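Local atomic coordinates of transcriptional regulator, MerR-family (Cupriavidus metallidurans CH34, PDB entry 5GPE), a protein that binds lead(II) and probably acts as a metal-responsive, DNA-binding transcription regulator of the MerR family. Residues M1-L7 / F37-E42; S23-L27 / L61-R65; L26-A31 / V43-L48. All blocks are in the same frame, centred on the assembly; numbering follows the deposited sequence.

Contact 1: M1-L7 / F37-E42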
ATOM      1  N   MET B   1      -7.246  16.582 -33.729  1.00 43.10           N
ATOM      2  CA  MET B   1      -6.090  16.897 -32.833  1.00 40.08           C
ATOM      3  C   MET B   1      -6.598  17.680 -31.628  1.00 34.37           C
ATOM      4  O   MET B   1      -7.520  18.487 -31.753  1.00 32.39           O
ATOM      5  CB  MET B   1      -5.012  17.704 -33.560  1.00 45.34           C
ATOM      6  CG  MET B   1      -4.458  17.038 -34.811  1.00 52.44           C
ATOM      7  SD  MET B   1      -3.266  15.740 -34.460  1.00 54.63           S
ATOM      8  CE  MET B   1      -1.780  16.727 -34.442  1.00 56.74           C
ATOM      9  N   MET B   2      -5.984  17.426 -30.477  1.00 31.90           N
ATOM     10  CA  MET B   2      -6.433  17.944 -29.180  1.00 30.24           C
ATOM     11  C   MET B   2      -5.275  18.495 -28.372  1.00 24.09           C
ATOM     12  O   MET B   2      -4.180  17.939 -28.395  1.00 19.66           O
ATOM     13  CB  MET B   2      -7.000  16.806 -28.321  1.00 34.84           C
ATOM     14  CG  MET B   2      -8.231  16.117 -28.843  1.00 36.84           C
ATOM     15  SD  MET B   2      -8.564  14.757 -27.709  1.00 38.98           S
ATOM     16  CE  MET B   2      -7.625  13.446 -28.496  1.00 36.94           C
ATOM     17  N   ARG B   3      -5.549  19.537 -27.594  1.00 23.38           N
ATOM     18  CA  ARG B   3      -4.624  19.937 -26.534  1.00 22.45           C
ATOM     19  C   ARG B   3      -4.845  19.029 -25.333  1.00 21.27           C
ATOM     20  O   ARG B   3      -5.863  18.334 -25.223  1.00 18.66           O
ATOM     21  CB  ARG B   3      -4.798  21.397 -26.133  1.00 24.37           C
ATOM     22  CG  ARG B   3      -4.359  22.388 -27.191  1.00 25.07           C
ATOM     23  CD  ARG B   3      -2.816  22.409 -27.225  1.00 23.79           C
ATOM     24  NE  ARG B   3      -2.256  23.366 -26.269  1.00 22.43           N
ATOM     25  CZ  ARG B   3      -0.964  23.517 -25.969  1.00 22.27           C
ATOM     26  NH1 ARG B   3      -0.018  22.799 -26.556  1.00 20.76           N
ATOM     27  NH2 ARG B   3      -0.610  24.422 -25.075  1.00 24.00           N
ATOM     28  N   ILE B   4      -3.883  19.065 -24.420  1.00 22.02           N
ATOM     29  CA  ILE B   4      -3.879  18.185 -23.251  1.00 22.15           C
ATOM     30  C   ILE B   4      -5.164  18.296 -22.404  1.00 21.92           C
ATOM     31  O   ILE B   4      -5.671  17.284 -21.915  1.00 24.45           O
ATOM     32  CB  ILE B   4      -2.601  18.395 -22.394  1.00 22.57           C
ATOM     33  CG1 ILE B   4      -2.464  17.277 -21.354  1.00 22.42           C
ATOM     34  CG2 ILE B   4      -2.583  19.769 -21.713  1.00 24.27           C
ATOM     35  CD1 ILE B   4      -1.062  17.134 -20.806  1.00 22.82           C
ATOM     36  N   GLY B   5      -5.679  19.517 -22.238  1.00 21.74           N
ATOM     37  CA  GLY B   5      -6.940  19.757 -21.513  1.00 23.55           C
ATOM     38  C   GLY B   5      -8.126  18.984 -22.090  1.00 23.86           C
ATOM     39  O   GLY B   5      -8.913  18.385 -21.355  1.00 23.75           O
ATOM     40  N   GLU B   6      -8.224  18.973 -23.409  1.00 23.93           N
ATOM     41  CA  GLU B   6      -9.304  18.260 -24.088  1.00 23.71           C
ATOM     42  C   GLU B   6      -9.093  16.750 -23.996  1.00 23.79           C
ATOM     43  O   GLU B   6     -10.057  16.002 -23.839  1.00 25.99           O
ATOM     44  CB  GLU B   6      -9.417  18.685 -25.555  1.00 25.47           C
ATOM     45  CG  GLU B   6     -10.654  18.116 -26.243  1.00 28.00           C
ATOM     46  CD  GLU B   6     -10.751  18.406 -27.737  1.00 32.60           C
ATOM     47  OE1 GLU B   6     -10.047  19.304 -28.231  1.00 31.71           O
ATOM     48  OE2 GLU B   6     -11.557  17.740 -28.428  1.00 36.54           O
ATOM     49  N   LEU B   7      -7.844  16.315 -24.136  1.00 23.70           N
ATOM     50  CA  LEU B   7      -7.485  14.906 -23.962  1.00 24.49           C
ATOM     51  C   LEU B   7      -7.897  14.408 -22.573  1.00 22.53           C
ATOM     52  O   LEU B   7      -8.526  13.367 -22.452  1.00 20.44           O
ATOM     53  CB  LEU B   7      -5.978  14.700 -24.168  1.00 26.47           C
ATOM     54  CG  LEU B   7      -5.438  13.283 -23.946  1.00 26.77           C
ATOM     55  CD1 LEU B   7      -6.019  12.313 -24.964  1.00 29.82           C
ATOM     56  CD2 LEU B   7      -3.923  13.283 -24.021  1.00 26.00           C
ATOM     57  N   PHE B  37       4.579  23.506 -29.027  1.00 38.13           N
ATOM     58  CA  PHE B  37       3.114  23.351 -29.007  1.00 35.16           C
ATOM     59  C   PHE B  37       2.638  21.890 -29.177  1.00 34.49           C
ATOM     60  O   PHE B  37       2.459  21.415 -30.292  1.00 34.49           O
ATOM     61  CB  PHE B  37       2.477  24.262 -30.062  1.00 32.57           C
ATOM     62  CG  PHE B  37       1.010  24.502 -29.863  1.00 28.85           C
ATOM     63  CD1 PHE B  37       0.544  25.314 -28.824  1.00 29.02           C
ATOM     64  CD2 PHE B  37       0.088  23.952 -30.739  1.00 28.54           C
ATOM     65  CE1 PHE B  37      -0.828  25.548 -28.671  1.00 26.73           C
ATOM     66  CE2 PHE B  37      -1.268  24.186 -30.586  1.00 23.96           C
ATOM     67  CZ  PHE B  37      -1.727  24.984 -29.552  1.00 25.94           C
ATOM     68  N   ARG B  38       2.492  21.166 -28.081  1.00 32.74           N
ATOM     69  CA  ARG B  38       2.131  19.768 -28.110  1.00 28.76           C
ATOM     70  C   ARG B  38       0.668  19.471 -28.427  1.00 24.11           C
ATOM     71  O   ARG B  38      -0.173  20.021 -27.830  1.00 24.71           O
ATOM     72  CB  ARG B  38       2.497  19.106 -26.787  1.00 30.13           C
ATOM     73  CG  ARG B  38       3.963  19.143 -26.433  1.00 36.45           C
ATOM     74  CD  ARG B  38       4.253  18.694 -25.015  1.00 43.22           C
ATOM     75  NE  ARG B  38       5.611  18.178 -24.926  1.00 53.52           N
ATOM     76  CZ  ARG B  38       5.953  16.921 -24.654  1.00 58.49           C
ATOM     77  NH1 ARG B  38       5.037  16.005 -24.373  1.00 59.82           N
ATOM     78  NH2 ARG B  38       7.247  16.601 -24.585  1.00 64.59           N
ATOM     79  N   LEU B  39       0.413  18.582 -29.370  1.00 21.89           N
ATOM     80  CA  LEU B  39      -0.935  18.128 -29.732  1.00 23.32           C
ATOM     81  C   LEU B  39      -1.058  16.619 -29.651  1.00 23.75           C
ATOM     82  O   LEU B  39      -0.100  15.891 -29.899  1.00 25.39           O
ATOM     83  CB  LEU B  39      -1.333  18.596 -31.144  1.00 25.04           C
ATOM     84  CG  LEU B  39      -1.551  20.087 -31.350  1.00 26.01           C
ATOM     85  CD1 LEU B  39      -1.806  20.383 -32.818  1.00 28.35           C
ATOM     86  CD2 LEU B  39      -2.713  20.610 -30.523  1.00 26.46           C
ATOM     87  N   TYR B  40      -2.257  16.167 -29.294  1.00 24.26           N
ATOM     88  CA  TYR B  40      -2.558  14.748 -29.093  1.00 26.03           C
ATOM     89  C   TYR B  40      -3.731  14.343 -29.977  1.00 28.63           C
ATOM     90  O   TYR B  40      -4.472  15.183 -30.465  1.00 28.25           O
ATOM     91  CB  TYR B  40      -2.886  14.478 -27.618  1.00 25.51           C
ATOM     92  CG  TYR B  40      -1.811  14.953 -26.652  1.00 25.06           C
ATOM     93  CD1 TYR B  40      -1.803  16.264 -26.172  1.00 25.68           C
ATOM     94  CD2 TYR B  40      -0.813  14.091 -26.212  1.00 25.86           C
ATOM     95  CE1 TYR B  40      -0.830  16.703 -25.287  1.00 27.17           C
ATOM     96  CE2 TYR B  40       0.173  14.515 -25.325  1.00 26.33           C
ATOM     97  CZ  TYR B  40       0.156  15.821 -24.865  1.00 28.60           C
ATOM     98  OH  TYR B  40       1.114  16.252 -23.985  1.00 30.08           O
ATOM     99  N   ASP B  41      -3.905  13.043 -30.156  1.00 31.07           N
ATOM    100  CA  ASP B  41      -4.974  12.489 -30.994  1.00 32.96           C
ATOM    101  C   ASP B  41      -5.570  11.206 -30.385  1.00 31.79           C
ATOM    102  O   ASP B  41      -5.297  10.872 -29.215  1.00 28.52           O
ATOM    103  CB  ASP B  41      -4.459  12.292 -32.438  1.00 39.30           C
ATOM    104  CG  ASP B  41      -3.400  11.201 -32.563  1.00 44.42           C
ATOM    105  OD1 ASP B  41      -3.257  10.347 -31.663  1.00 51.47           O
ATOM    106  OD2 ASP B  41      -2.695  11.198 -33.592  1.00 56.41           O
ATOM    107  N   GLU B  42      -6.362  10.495 -31.187  1.00 31.29           N
ATOM    108  CA  GLU B  42      -7.106   9.298 -30.762  1.00 31.76           C
ATOM    109  C   GLU B  42      -6.231   8.199 -30.139  1.00 29.57           C
ATOM    110  O   GLU B  42      -6.669   7.504 -29.216  1.00 26.97           O
ATOM    111  CB  GLU B  42      -7.903   8.723 -31.955  1.00 33.47           C
ATOM    112  CG  GLU B  42      -8.866   7.575 -31.621  1.00 37.38           C
ATOM    113  CD  GLU B  42     -10.029   7.971 -30.708  1.00 39.14           C
ATOM    114  OE1 GLU B  42     -10.345   9.180 -30.588  1.00 40.83           O
ATOM    115  OE2 GLU B  42     -10.635   7.058 -30.103  1.00 43.94           O
TER
HETATM  116  O   HOH W   1      -1.381  20.163 -25.040  1.00 23.25           O
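Met2 and Tyr40 pair through their backbones as a single antiparallel, hydrogen-bonded bridge: Met2 N gives its hydrogen to Tyr40 O at 2.7 Å, and Tyr40 N returns one to Met2 O at 2.8 Å. The side chains fan out from this bridge. Tyr40 lays its ring beside the start of helix 4-11. Methyl CD2 of Leu7 sits over one face as a CH-pi contact, 4.1 Å from the centroid of the Tyr40 ring, while Ile4 runs alongside, its CB 3.8 Å from Tyr40 CE1. The hydroxyl end of Tyr40 goes on to hydrogen-bond Glu22 of helix 15-23. Arg3 starts out pointing away from 37-42 but curls back, bent at chi2 and chi3 (-74° and -88°), until its guanidinium lies flat on the Phe37 ring, centres 4.0 Å apart and planes only 10° from parallel. Its NH1 also reaches Arg38 O at 3.1 Å, a bent bond with the acceptor somewhat out of the guanidinium plane. A water accepts from Ile4 N and donates to the same Arg38 O, which thus takes two bonds. On the face opposite the Tyr40 ring, Met1 crosses Leu39 at about a right angle, CE to Leu39 CB 3.8 Å. This pairing ties the N-terminal residues to the segment leading into helix 42-56 within the MerR-type helix-turn-helix domain. Stack and hydrogen bond together would restrict the rotation of the guanidinium, and Arg3 probably holds its charge over Phe37 by cation-pi attraction as well as by packing.

Contact 2: S23-L27 / L61-R65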
ATOM      1  N   SER B  23       5.692  11.655 -17.942  1.00 25.12           N
ATOM      2  CA  SER B  23       6.979  11.617 -17.220  1.00 28.06           C
ATOM      3  C   SER B  23       7.438  10.179 -16.921  1.00 28.93           C
ATOM      4  O   SER B  23       8.631   9.921 -16.845  1.00 29.19           O
ATOM      5  CB  SER B  23       6.920  12.436 -15.926  1.00 29.54           C
ATOM      6  OG  SER B  23       6.059  11.820 -14.983  1.00 30.88           O
ATOM      7  N   GLU B  24       6.481   9.259 -16.781  1.00 28.60           N
ATOM      8  CA  GLU B  24       6.769   7.832 -16.546  1.00 29.47           C
ATOM      9  C   GLU B  24       6.931   6.975 -17.823  1.00 27.35           C
ATOM     10  O   GLU B  24       7.111   5.766 -17.732  1.00 27.35           O
ATOM     11  CB  GLU B  24       5.688   7.228 -15.641  1.00 30.73           C
ATOM     12  CG  GLU B  24       5.772   7.714 -14.213  1.00 31.63           C
ATOM     13  CD  GLU B  24       7.046   7.262 -13.519  1.00 36.73           C
ATOM     14  OE1 GLU B  24       7.415   6.046 -13.459  1.00 38.45           O
ATOM     15  OE2 GLU B  24       7.711   8.181 -13.061  1.00 39.82           O
ATOM     16  N   GLY B  25       6.904   7.597 -18.998  1.00 26.28           N
ATOM     17  CA  GLY B  25       7.147   6.893 -20.254  1.00 27.75           C
ATOM     18  C   GLY B  25       6.002   6.004 -20.708  1.00 27.49           C
ATOM     19  O   GLY B  25       6.215   5.104 -21.513  1.00 29.52           O
ATOM     20  N   LEU B  26       4.788   6.280 -20.237  1.00 25.49           N
ATOM     21  CA  LEU B  26       3.613   5.478 -20.594  1.00 24.84           C
ATOM     22  C   LEU B  26       2.851   5.984 -21.806  1.00 24.36           C
ATOM     23  O   LEU B  26       1.946   5.308 -22.287  1.00 23.14           O
ATOM     24  CB  LEU B  26       2.658   5.375 -19.416  1.00 25.03           C
ATOM     25  CG  LEU B  26       3.265   4.851 -18.105  1.00 26.79           C
ATOM     26  CD1 LEU B  26       2.169   4.717 -17.062  1.00 29.49           C
ATOM     27  CD2 LEU B  26       3.981   3.524 -18.278  1.00 26.08           C
ATOM     28  N   LEU B  27       3.182   7.145 -22.323  1.00 26.49           N
ATOM     29  CA  LEU B  27       2.479   7.681 -23.482  1.00 28.78           C
ATOM     30  C   LEU B  27       3.381   7.908 -24.681  1.00 31.45           C
ATOM     31  O   LEU B  27       4.448   8.370 -24.528  1.00 32.23           O
ATOM     32  CB  LEU B  27       1.805   8.995 -23.146  1.00 31.10           C
ATOM     33  CG  LEU B  27       0.638   9.019 -22.177  1.00 34.29           C
ATOM     34  CD1 LEU B  27      -0.043  10.353 -22.169  1.00 35.97           C
ATOM     35  CD2 LEU B  27      -0.350   7.960 -22.545  1.00 36.73           C
ATOM     36  N   LEU B  61       2.658   0.730 -12.124  1.00 18.68           N
ATOM     37  CA  LEU B  61       3.252   1.368 -13.309  1.00 20.61           C
ATOM     38  C   LEU B  61       4.258   0.471 -14.044  1.00 18.95           C
ATOM     39  O   LEU B  61       4.351   0.519 -15.261  1.00 17.20           O
ATOM     40  CB  LEU B  61       3.929   2.685 -12.934  1.00 24.78           C
ATOM     41  CG  LEU B  61       3.122   3.999 -13.054  1.00 28.17           C
ATOM     42  CD1 LEU B  61       1.643   3.868 -12.746  1.00 28.58           C
ATOM     43  CD2 LEU B  61       3.754   5.049 -12.156  1.00 34.69           C
ATOM     44  N   ASP B  62       5.004  -0.349 -13.297  1.00 20.19           N
ATOM     45  CA  ASP B  62       5.962  -1.312 -13.894  1.00 21.48           C
ATOM     46  C   ASP B  62       5.270  -2.415 -14.703  1.00 19.61           C
ATOM     47  O   ASP B  62       5.702  -2.752 -15.808  1.00 18.99           O
ATOM     48  CB  ASP B  62       6.844  -1.953 -12.810  1.00 23.32           C
ATOM     49  CG  ASP B  62       7.761  -0.945 -12.138  1.00 24.70           C
ATOM     50  OD1 ASP B  62       8.424  -0.172 -12.861  1.00 26.71           O
ATOM     51  OD2 ASP B  62       7.809  -0.918 -10.893  1.00 30.35           O
ATOM     52  N   GLU B  63       4.187  -2.963 -14.159  1.00 17.93           N
ATOM     53  CA  GLU B  63       3.366  -3.947 -14.893  1.00 17.37           C
ATOM     54  C   GLU B  63       2.735  -3.343 -16.143  1.00 16.37           C
ATOM     55  O   GLU B  63       2.666  -3.976 -17.192  1.00 16.18           O
ATOM     56  CB  GLU B  63       2.271  -4.519 -13.992  1.00 18.62           C
ATOM     57  CG  GLU B  63       2.785  -5.407 -12.862  1.00 20.80           C
ATOM     58  CD  GLU B  63       1.688  -5.767 -11.870  1.00 23.03           C
ATOM     59  OE1 GLU B  63       1.205  -4.871 -11.137  1.00 22.94           O
ATOM     60  OE2 GLU B  63       1.268  -6.951 -11.850  1.00 28.96           O
ATOM     61  N   ILE B  64       2.274  -2.109 -16.026  1.00 16.58           N
ATOM     62  CA  ILE B  64       1.618  -1.428 -17.146  1.00 16.93           C
ATOM     63  C   ILE B  64       2.607  -1.149 -18.275  1.00 17.08           C
ATOM     64  O   ILE B  64       2.274  -1.271 -19.443  1.00 17.81           O
ATOM     65  CB  ILE B  64       0.892  -0.148 -16.676  1.00 17.70           C
ATOM     66  CG1 ILE B  64      -0.295  -0.542 -15.802  1.00 18.05           C
ATOM     67  CG2 ILE B  64       0.400   0.691 -17.861  1.00 17.97           C
ATOM     68  CD1 ILE B  64      -0.899   0.594 -14.997  1.00 20.31           C
ATOM     69  N   ARG B  65       3.815  -0.776 -17.891  1.00 18.08           N
ATOM     70  CA  ARG B  65       4.919  -0.517 -18.786  1.00 19.74           C
ATOM     71  C   ARG B  65       5.170  -1.828 -19.588  1.00 18.22           C
ATOM     72  O   ARG B  65       5.282  -1.819 -20.760  1.00 15.55           O
ATOM     73  CB  ARG B  65       6.171  -0.034 -18.027  1.00 23.25           C
ATOM     74  CG  ARG B  65       6.950   1.068 -18.720  1.00 30.44           C
ATOM     75  CD  ARG B  65       7.863   2.016 -17.876  1.00 36.22           C
ATOM     76  NE  ARG B  65       7.779   1.807 -16.453  1.00 39.71           N
ATOM     77  CZ  ARG B  65       7.599   2.737 -15.537  1.00 40.38           C
ATOM     78  NH1 ARG B  65       7.539   3.980 -15.855  1.00 46.19           N
ATOM     79  NH2 ARG B  65       7.476   2.408 -14.292  1.00 35.25           N
TER
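The Schellman motif that ends helix 15-23 at Gly25, with its positive phi, sets Glu24 and Leu26 against Leu61 and Arg65 in the first turn of helix 61-71. Arg65 makes the polar link. Its NH1 donates to the backbone O of Glu24 at 2.6 Å, in the carbonyl plane and on a lone pair, though the N-H points well off the line. The same nitrogen forms a salt bridge with Glu24 OE1 at 3.2 Å, nearly straight at 170° but arriving from above the carboxylate plane. Glu24 can offer its backbone O and OE1 together because its chain folds back at chi2 (-65°), bringing the carboxylate round to the side of its own carbonyl that faces the arginine; the carboxylate and guanidinium planes stand 67° apart. NH2 of Arg65 meanwhile bonds Asp62 OD1 at 3.1 Å, one turn back on the same helix, again from above the carboxylate plane. Within the MerR-type helix-turn-helix domain, this three-residue salt-bridge network joins the C-terminal end of helix 15-23 to the helix that follows 42-56. Beneath it lies an apolar layer. Leu26 directs CD1 at Leu61 CG, 4.2 Å away, and CD2 at the aliphatic part of Arg65, where CG is 3.9 Å off, crossing both side chains at about a right angle. Leu61 CD2 packs against Glu24 CG, so the methylene of the acid joins the apolar side while its carboxylate faces the arginine. Leu26 also rests on Ile51 of helix 42-56 and Tyr21 of helix 15-23.

Contact 3: L26-A31 / V43-L48; sequences LLPEPA and VHLQRL
His44 and Arg47, one turn apart on helix 42-56, both reach across to backbone carbonyls of 26-31, but they present their flat groups differently. The imidazole of His44 meets the loop edge-on. Its NE2 donates to Glu29 O at 2.9 Å, with the acceptor practically in the ring plane, although seen from the carbonyl the donor stands above its plane by 53° and not on a lone pair. Pro28 O is also near the ring edge, taking a weak bond from the same NE2 at 3.3 Å. The Pro28 ring slides past the imidazole in the opposite direction, with CD 3.9 Å from His44 CD2. Arg47 leaves the helix with CG anti to its backbone N (chi1 168°), then bends at chi2 and chi3 to bring NH1 to Leu26 O at 2.7 Å. Here too the acceptor lies in the plane of the donor group while the donor rises above the carbonyl plane. Pro28 approaches Arg47 from the opposite direction and overlies one guanidinium face, its CD 3.6 Å from Arg47 NH1, so this proline is wedged between the two polar side chains. Leu27 packs toward Leu48, and both leucines also touch Val18 of helix 15-23. The segment that leaves helix 15-23 is thereby laid along the start of helix 42-56. Asp41, the N-cap residue of that helix, accepts through OD1 from both Val43 N and His44 ND1. Hydrogen bonds at both ring nitrogens are consistent with a doubly protonated, positively charged His44, a charge the Asp41 carboxylate would probably favour; Leu26 O and Glu29 O each take a bond from a side chain that is, or in the case of His44 may be, cationic, and Pro28 O takes a weak one.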
ATOM      1  N   LEU B  26       4.788   6.280 -20.237  1.00 25.49           N
ATOM      2  CA  LEU B  26       3.613   5.478 -20.594  1.00 24.84           C
ATOM      3  C   LEU B  26       2.851   5.984 -21.806  1.00 24.36           C
ATOM      4  O   LEU B  26       1.946   5.308 -22.287  1.00 23.14           O
ATOM      5  CB  LEU B  26       2.658   5.375 -19.416  1.00 25.03           C
ATOM      6  CG  LEU B  26       3.265   4.851 -18.105  1.00 26.79           C
ATOM      7  CD1 LEU B  26       2.169   4.717 -17.062  1.00 29.49           C
ATOM      8  CD2 LEU B  26       3.981   3.524 -18.278  1.00 26.08           C
ATOM      9  N   LEU B  27       3.182   7.145 -22.323  1.00 26.49           N
ATOM     10  CA  LEU B  27       2.479   7.681 -23.482  1.00 28.78           C
ATOM     11  C   LEU B  27       3.381   7.908 -24.681  1.00 31.45           C
ATOM     12  O   LEU B  27       4.448   8.370 -24.528  1.00 32.23           O
ATOM     13  CB  LEU B  27       1.805   8.995 -23.146  1.00 31.10           C
ATOM     14  CG  LEU B  27       0.638   9.019 -22.177  1.00 34.29           C
ATOM     15  CD1 LEU B  27      -0.043  10.353 -22.169  1.00 35.97           C
ATOM     16  CD2 LEU B  27      -0.350   7.960 -22.545  1.00 36.73           C
ATOM     17  N   PRO B  28       2.928   7.600 -25.882  1.00 37.44           N
ATOM     18  CA  PRO B  28       3.758   7.878 -27.055  1.00 42.18           C
ATOM     19  C   PRO B  28       3.916   9.381 -27.255  1.00 47.00           C
ATOM     20  O   PRO B  28       3.175  10.179 -26.650  1.00 46.54           O
ATOM     21  CB  PRO B  28       2.971   7.250 -28.210  1.00 45.41           C
ATOM     22  CG  PRO B  28       1.555   7.228 -27.758  1.00 42.84           C
ATOM     23  CD  PRO B  28       1.529   7.331 -26.256  1.00 38.59           C
ATOM     24  N   GLU B  29       4.881   9.754 -28.085  1.00 50.09           N
ATOM     25  CA  GLU B  29       5.174  11.165 -28.351  1.00 51.45           C
ATOM     26  C   GLU B  29       3.926  11.890 -28.866  1.00 51.00           C
ATOM     27  O   GLU B  29       3.064  11.258 -29.497  1.00 42.04           O
ATOM     28  CB  GLU B  29       6.312  11.304 -29.365  1.00 55.19           C
ATOM     29  CG  GLU B  29       7.663  10.829 -28.848  1.00 61.58           C
ATOM     30  CD  GLU B  29       8.189  11.697 -27.718  1.00 69.66           C
ATOM     31  OE1 GLU B  29       8.329  12.927 -27.917  1.00 83.06           O
ATOM     32  OE2 GLU B  29       8.447  11.157 -26.625  1.00 73.19           O
ATOM     33  N   PRO B  30       3.803  13.207 -28.580  1.00 48.92           N
ATOM     34  CA  PRO B  30       2.650  13.967 -29.094  1.00 48.42           C
ATOM     35  C   PRO B  30       2.543  13.929 -30.627  1.00 47.74           C
ATOM     36  O   PRO B  30       3.559  13.851 -31.315  1.00 43.52           O
ATOM     37  CB  PRO B  30       2.905  15.398 -28.605  1.00 48.92           C
ATOM     38  CG  PRO B  30       3.976  15.314 -27.586  1.00 48.92           C
ATOM     39  CD  PRO B  30       4.714  14.037 -27.772  1.00 47.91           C
ATOM     40  N   ALA B  31       1.314  13.979 -31.136  1.00 49.51           N
ATOM     41  CA  ALA B  31       1.044  13.910 -32.582  1.00 55.77           C
ATOM     42  C   ALA B  31       1.738  15.031 -33.375  1.00 58.15           C
ATOM     43  O   ALA B  31       2.207  14.810 -34.488  1.00 58.41           O
ATOM     44  CB  ALA B  31      -0.460  13.929 -32.835  1.00 59.65           C
ATOM     45  N   VAL B  43      -5.012   8.049 -30.645  1.00 28.71           N
ATOM     46  CA  VAL B  43      -4.062   7.044 -30.136  1.00 29.76           C
ATOM     47  C   VAL B  43      -3.757   7.285 -28.647  1.00 27.75           C
ATOM     48  O   VAL B  43      -3.688   6.340 -27.862  1.00 27.11           O
ATOM     49  CB  VAL B  43      -2.750   7.016 -30.958  1.00 33.21           C
ATOM     50  CG1 VAL B  43      -1.741   6.040 -30.363  1.00 35.07           C
ATOM     51  CG2 VAL B  43      -3.029   6.628 -32.410  1.00 35.01           C
ATOM     52  N   HIS B  44      -3.566   8.553 -28.281  1.00 27.46           N
ATOM     53  CA  HIS B  44      -3.269   8.940 -26.899  1.00 26.02           C
ATOM     54  C   HIS B  44      -4.454   8.714 -25.980  1.00 24.90           C
ATOM     55  O   HIS B  44      -4.281   8.236 -24.858  1.00 25.36           O
ATOM     56  CB  HIS B  44      -2.828  10.400 -26.804  1.00 27.59           C
ATOM     57  CG  HIS B  44      -1.580  10.699 -27.575  1.00 28.85           C
ATOM     58  ND1 HIS B  44      -1.592  11.011 -28.917  1.00 27.63           N
ATOM     59  CD2 HIS B  44      -0.278  10.712 -27.199  1.00 28.30           C
ATOM     60  CE1 HIS B  44      -0.358  11.210 -29.335  1.00 27.71           C
ATOM     61  NE2 HIS B  44       0.458  11.035 -28.312  1.00 29.21           N
ATOM     62  N   LEU B  45      -5.650   9.022 -26.471  1.00 23.40           N
ATOM     63  CA  LEU B  45      -6.884   8.752 -25.735  1.00 25.08           C
ATOM     64  C   LEU B  45      -7.037   7.257 -25.437  1.00 23.22           C
ATOM     65  O   LEU B  45      -7.275   6.875 -24.292  1.00 22.05           O
ATOM     66  CB  LEU B  45      -8.116   9.276 -26.491  1.00 28.24           C
ATOM     67  CG  LEU B  45      -9.497   9.014 -25.857  1.00 29.40           C
ATOM     68  CD1 LEU B  45      -9.584   9.545 -24.428  1.00 27.43           C
ATOM     69  CD2 LEU B  45     -10.605   9.619 -26.714  1.00 30.64           C
ATOM     70  N   GLN B  46      -6.882   6.416 -26.457  1.00 22.26           N
ATOM     71  CA  GLN B  46      -7.007   4.968 -26.279  1.00 24.28           C
ATOM     72  C   GLN B  46      -5.940   4.412 -25.330  1.00 22.71           C
ATOM     73  O   GLN B  46      -6.189   3.473 -24.575  1.00 20.81           O
ATOM     74  CB  GLN B  46      -6.961   4.231 -27.624  1.00 27.51           C
ATOM     75  CG  GLN B  46      -8.199   4.450 -28.495  1.00 30.02           C
ATOM     76  CD  GLN B  46      -9.504   4.221 -27.735  1.00 32.87           C
ATOM     77  OE1 GLN B  46      -9.646   3.230 -27.005  1.00 35.25           O
ATOM     78  NE2 GLN B  46     -10.443   5.157 -27.864  1.00 34.40           N
ATOM     79  N   ARG B  47      -4.773   5.034 -25.314  1.00 22.57           N
ATOM     80  CA  ARG B  47      -3.704   4.663 -24.419  1.00 23.66           C
ATOM     81  C   ARG B  47      -4.096   4.984 -22.977  1.00 22.79           C
ATOM     82  O   ARG B  47      -3.965   4.189 -22.122  1.00 21.83           O
ATOM     83  CB  ARG B  47      -2.454   5.410 -24.784  1.00 27.37           C
ATOM     84  CG  ARG B  47      -1.364   5.333 -23.764  1.00 29.79           C
ATOM     85  CD  ARG B  47      -0.869   3.946 -23.705  1.00 31.97           C
ATOM     86  NE  ARG B  47      -0.383   3.426 -24.958  1.00 34.52           N
ATOM     87  CZ  ARG B  47       0.865   3.483 -25.370  1.00 33.21           C
ATOM     88  NH1 ARG B  47       1.772   4.089 -24.680  1.00 33.01           N
ATOM     89  NH2 ARG B  47       1.187   2.913 -26.495  1.00 38.84           N
ATOM     90  N   LEU B  48      -4.612   6.160 -22.749  1.00 22.70           N
ATOM     91  CA  LEU B  48      -5.064   6.565 -21.418  1.00 22.43           C
ATOM     92  C   LEU B  48      -6.168   5.677 -20.874  1.00 21.96           C
ATOM     93  O   LEU B  48      -6.161   5.325 -19.692  1.00 21.35           O
ATOM     94  CB  LEU B  48      -5.525   8.023 -21.409  1.00 21.74           C
ATOM     95  CG  LEU B  48      -4.421   9.078 -21.485  1.00 22.01           C
ATOM     96  CD1 LEU B  48      -5.023  10.457 -21.674  1.00 22.16           C
ATOM     97  CD2 LEU B  48      -3.569   8.994 -20.225  1.00 21.48           C
TER

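In the fold
From the N terminus, contact 1 joins residues 1-7 to 37-42, closing a long loop that takes in the rest of helix 4-11 and all of helix 15-23. Contact 2 starts inside that loop, at the end of helix 15-23, and runs beyond it to helix 61-71, so the two cross. Contact 3 shares Leu26 and Leu27 with it, closes a shorter loop onto helix 42-56 and also crosses contact 1. Contacts 1 and 3 touch, Met1 and Leu39 packing on Ala31, whereas contacts 1 and 2 remain about 5 Å apart at their nearest atoms. Contacts 2 and 3 tie residues 23-31 to two later helices; contact 1 holds the N terminus to the entry of helix 42-56.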